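Local coordinates for NAD(+) phosphorylase MbcT (Mycobacterium tuberculosis, PDB 6FKG), which degrades NAD(+) by phosphorolysis as the toxin of a type II toxin-antitoxin pair, causing cell death unless its antitoxin MbcA neutralises it, at residues Gln11-Arg16 / Gly132-Phe137. Sequence-based numbering, arbitrary orientation.
Sequences QRIDAR and GHAAWF
Ile13 and Ala134 carry the apolar contact between helix 7-16 and helix 126-137. The terminal methyl of the isoleucine meets the alanine methyl tip to tip, with both C-C bonds slanted to the line of contact, Ile13 CD1 lying 3.5 Å from Ala134 CB, tighter than ordinary van der Waals packing. The other branch reaches the next residue: Ile13 CG2 comes within 4.4 Å of Ala135 CA. Ile13 CG1 stands beside the backbone N (chi1 -72°) and runs on extended (chi2 168°), which carries CD1 forward to Ala134 while CG2 faces Ala135. A branched side chain suits this place because it touches two consecutive residues, and alanines suit the facing helix because their short side chains let the backbones approach, with Ile13 CA and Ala135 CA 6.9 Å apart.

No hydrogen bond crosses between 11-16 and 132-137. Backbone polar groups are used along each helix instead, as in Ala15 N to Gln11 O and Trp136 N to Gly132 O. The contact joins helix 7-16 to helix 126-137 in the RES fold, of the ADP-ribosyl clan, centred about 17 Å from the centre of the chain. Ile13 also packs on Leu102 of strand 89-103 and on Leu138 and Met140, apolar neighbours that suit a buried isoleucine.

Polar and aromatic groups of both helices turn to other partners, and such residues suit the side of helix 126-137 that meets the antitoxin. Tyr60 OH of the MbcA chain hydrogen-bonds to His133 NE2, and the Tyr60 ring meets that of Trp136 with the planes at about 50°, while Val7 N of that chain bonds to Gln11 OE1. Within the toxin, Trp136 stacks on Phe54 and makes a cation-pi contact with Arg161, whose guanidinium also hydrogen-bonds to Trp136 O.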
ATOM      1  N   GLN B  11      -5.650  10.215 -36.423  1.00 40.94           N
ATOM      2  CA  GLN B  11      -5.319  10.650 -37.775  1.00 47.12           C
ATOM      3  C   GLN B  11      -6.230   9.982 -38.794  1.00 45.12           C
ATOM      4  O   GLN B  11      -6.733  10.632 -39.716  1.00 46.73           O
ATOM      5  CB  GLN B  11      -3.859  10.342 -38.110  1.00 50.40           C
ATOM      6  CG  GLN B  11      -3.335  11.109 -39.317  1.00 57.86           C
ATOM      7  CD  GLN B  11      -2.965  12.552 -38.982  1.00 73.41           C
ATOM      8  OE1 GLN B  11      -2.954  12.951 -37.816  1.00 71.32           O
ATOM      9  NE2 GLN B  11      -2.647  13.336 -40.010  1.00 80.54           N
ATOM     10  N   ARG B  12      -6.447   8.683 -38.623  1.00 42.53           N
ATOM     11  CA  ARG B  12      -7.275   7.933 -39.561  1.00 44.34           C
ATOM     12  C   ARG B  12      -8.708   8.434 -39.538  1.00 40.06           C
ATOM     13  O   ARG B  12      -9.332   8.583 -40.585  1.00 43.48           O
ATOM     14  CB  ARG B  12      -7.234   6.439 -39.245  1.00 43.48           C
ATOM     15  CG  ARG B  12      -5.921   5.783 -39.593  1.00 53.46           C
ATOM     16  CD  ARG B  12      -5.484   6.176 -40.989  1.00 64.31           C
ATOM     17  NE  ARG B  12      -4.712   5.119 -41.629  1.00 80.00           N
ATOM     18  CZ  ARG B  12      -5.239   3.998 -42.110  1.00 79.79           C
ATOM     19  NH1 ARG B  12      -6.546   3.780 -42.023  1.00 73.86           N
ATOM     20  NH2 ARG B  12      -4.456   3.091 -42.675  1.00 84.94           N
ATOM     21  N   ILE B  13      -9.235   8.692 -38.347  1.00 36.60           N
ATOM     22  CA  ILE B  13     -10.610   9.161 -38.236  1.00 38.45           C
ATOM     23  C   ILE B  13     -10.749  10.559 -38.845  1.00 34.68           C
ATOM     24  O   ILE B  13     -11.707  10.836 -39.575  1.00 40.53           O
ATOM     25  CB  ILE B  13     -11.082   9.133 -36.765  1.00 37.86           C
ATOM     26  CG1 ILE B  13     -11.295   7.670 -36.341  1.00 41.84           C
ATOM     27  CG2 ILE B  13     -12.371   9.938 -36.590  1.00 35.97           C
ATOM     28  CD1 ILE B  13     -11.490   7.465 -34.869  1.00 39.08           C
ATOM     29  N   ASP B  14      -9.791  11.436 -38.569  1.00 38.27           N
ATOM     30  CA  ASP B  14      -9.778  12.760 -39.198  1.00 40.32           C
ATOM     31  C   ASP B  14      -9.784  12.656 -40.724  1.00 42.18           C
ATOM     32  O   ASP B  14     -10.485  13.411 -41.407  1.00 42.73           O
ATOM     33  CB  ASP B  14      -8.556  13.566 -38.743  1.00 39.97           C
ATOM     34  CG  ASP B  14      -8.464  14.928 -39.424  1.00 42.61           C
ATOM     35  OD1 ASP B  14      -9.102  15.883 -38.946  1.00 53.00           O
ATOM     36  OD2 ASP B  14      -7.754  15.043 -40.443  1.00 52.55           O
ATOM     37  N   ALA B  15      -8.995  11.721 -41.254  1.00 40.68           N
ATOM     38  CA  ALA B  15      -8.917  11.495 -42.697  1.00 40.35           C
ATOM     39  C   ALA B  15     -10.260  11.056 -43.263  1.00 46.03           C
ATOM     40  O   ALA B  15     -10.613  11.433 -44.378  1.00 48.02           O
ATOM     41  CB  ALA B  15      -7.849  10.458 -43.017  1.00 48.41           C
ATOM     42  N   ARG B  16     -11.003  10.251 -42.505  1.00 38.46           N
ATOM     43  CA  ARG B  16     -12.347   9.847 -42.930  1.00 47.27           C
ATOM     44  C   ARG B  16     -13.265  11.060 -43.024  1.00 47.49           C
ATOM     45  O   ARG B  16     -14.091  11.161 -43.931  1.00 47.06           O
ATOM     46  CB  ARG B  16     -12.964   8.830 -41.964  1.00 47.22           C
ATOM     47  CG  ARG B  16     -12.192   7.537 -41.777  1.00 50.85           C
ATOM     48  CD  ARG B  16     -12.178   6.706 -43.040  1.00 54.11           C
ATOM     49  NE  ARG B  16     -13.518   6.439 -43.562  1.00 51.45           N
ATOM     50  CZ  ARG B  16     -13.746   5.759 -44.682  1.00 57.88           C
ATOM     51  NH1 ARG B  16     -12.725   5.279 -45.376  1.00 53.39           N
ATOM     52  NH2 ARG B  16     -14.987   5.559 -45.109  1.00 57.99           N
ATOM     53  N   GLY B 132     -15.296   6.190 -30.696  1.00 28.82           N
ATOM     54  CA  GLY B 132     -16.205   7.262 -30.290  1.00 29.94           C
ATOM     55  C   GLY B 132     -15.458   8.366 -29.558  1.00 31.99           C
ATOM     56  O   GLY B 132     -15.711   9.553 -29.769  1.00 30.55           O
ATOM     57  N   HIS B 133     -14.520   7.981 -28.699  1.00 30.35           N
ATOM     58  CA  HIS B 133     -13.698   8.956 -27.990  1.00 29.86           C
ATOM     59  C   HIS B 133     -12.966   9.861 -28.979  1.00 35.71           C
ATOM     60  O   HIS B 133     -12.965  11.081 -28.841  1.00 31.16           O
ATOM     61  CB  HIS B 133     -12.698   8.243 -27.094  1.00 32.00           C
ATOM     62  CG  HIS B 133     -11.879   9.159 -26.237  1.00 35.33           C
ATOM     63  ND1 HIS B 133     -10.752   8.731 -25.567  1.00 46.58           N
ATOM     64  CD2 HIS B 133     -12.036  10.464 -25.910  1.00 36.48           C
ATOM     65  CE1 HIS B 133     -10.239   9.738 -24.879  1.00 46.25           C
ATOM     66  NE2 HIS B 133     -10.998  10.803 -25.077  1.00 36.86           N
ATOM     67  N   ALA B 134     -12.343   9.258 -29.981  1.00 31.03           N
ATOM     68  CA  ALA B 134     -11.567  10.030 -30.955  1.00 33.78           C
ATOM     69  C   ALA B 134     -12.458  10.958 -31.783  1.00 34.24           C
ATOM     70  O   ALA B 134     -12.076  12.092 -32.067  1.00 33.57           O
ATOM     71  CB  ALA B 134     -10.783   9.092 -31.868  1.00 34.62           C
ATOM     72  N   ALA B 135     -13.638  10.486 -32.177  1.00 30.57           N
ATOM     73  CA  ALA B 135     -14.542  11.311 -32.981  1.00 30.37           C
ATOM     74  C   ALA B 135     -14.948  12.544 -32.184  1.00 34.14           C
ATOM     75  O   ALA B 135     -14.968  13.663 -32.714  1.00 33.28           O
ATOM     76  CB  ALA B 135     -15.784  10.519 -33.415  1.00 30.95           C
ATOM     77  N   TRP B 136     -15.266  12.332 -30.909  1.00 32.70           N
ATOM     78  CA  TRP B 136     -15.626  13.436 -30.020  1.00 30.52           C
ATOM     79  C   TRP B 136     -14.456  14.384 -29.826  1.00 33.63           C
ATOM     80  O   TRP B 136     -14.613  15.613 -29.819  1.00 30.50           O
ATOM     81  CB  TRP B 136     -16.085  12.905 -28.668  1.00 30.27           C
ATOM     82  CG  TRP B 136     -16.112  13.973 -27.590  1.00 31.25           C
ATOM     83  CD1 TRP B 136     -17.106  14.891 -27.367  1.00 30.03           C
ATOM     84  CD2 TRP B 136     -15.101  14.225 -26.605  1.00 32.13           C
ATOM     85  NE1 TRP B 136     -16.770  15.702 -26.292  1.00 33.95           N
ATOM     86  CE2 TRP B 136     -15.549  15.304 -25.807  1.00 34.06           C
ATOM     87  CE3 TRP B 136     -13.865  13.627 -26.305  1.00 29.90           C
ATOM     88  CZ2 TRP B 136     -14.803  15.801 -24.734  1.00 34.14           C
ATOM     89  CZ3 TRP B 136     -13.120  14.129 -25.238  1.00 34.36           C
ATOM     90  CH2 TRP B 136     -13.596  15.200 -24.464  1.00 33.24           C
ATOM     91  N   PHE B 137     -13.276  13.802 -29.667  1.00 33.36           N
ATOM     92  CA  PHE B 137     -12.060  14.578 -29.487  1.00 32.25           C
ATOM     93  C   PHE B 137     -11.813  15.501 -30.683  1.00 30.88           C
ATOM     94  O   PHE B 137     -11.349  16.627 -30.510  1.00 36.93           O
ATOM     95  CB  PHE B 137     -10.871  13.641 -29.271  1.00 31.81           C
ATOM     96  CG  PHE B 137      -9.574  14.357 -29.072  1.00 41.90           C
ATOM     97  CD1 PHE B 137      -9.272  14.928 -27.849  1.00 38.53           C
ATOM     98  CD2 PHE B 137      -8.662  14.469 -30.109  1.00 49.95           C
ATOM     99  CE1 PHE B 137      -8.078  15.600 -27.658  1.00 47.21           C
ATOM    100  CE2 PHE B 137      -7.472  15.141 -29.927  1.00 49.15           C
ATOM    101  CZ  PHE B 137      -7.180  15.706 -28.697  1.00 45.14           C
TER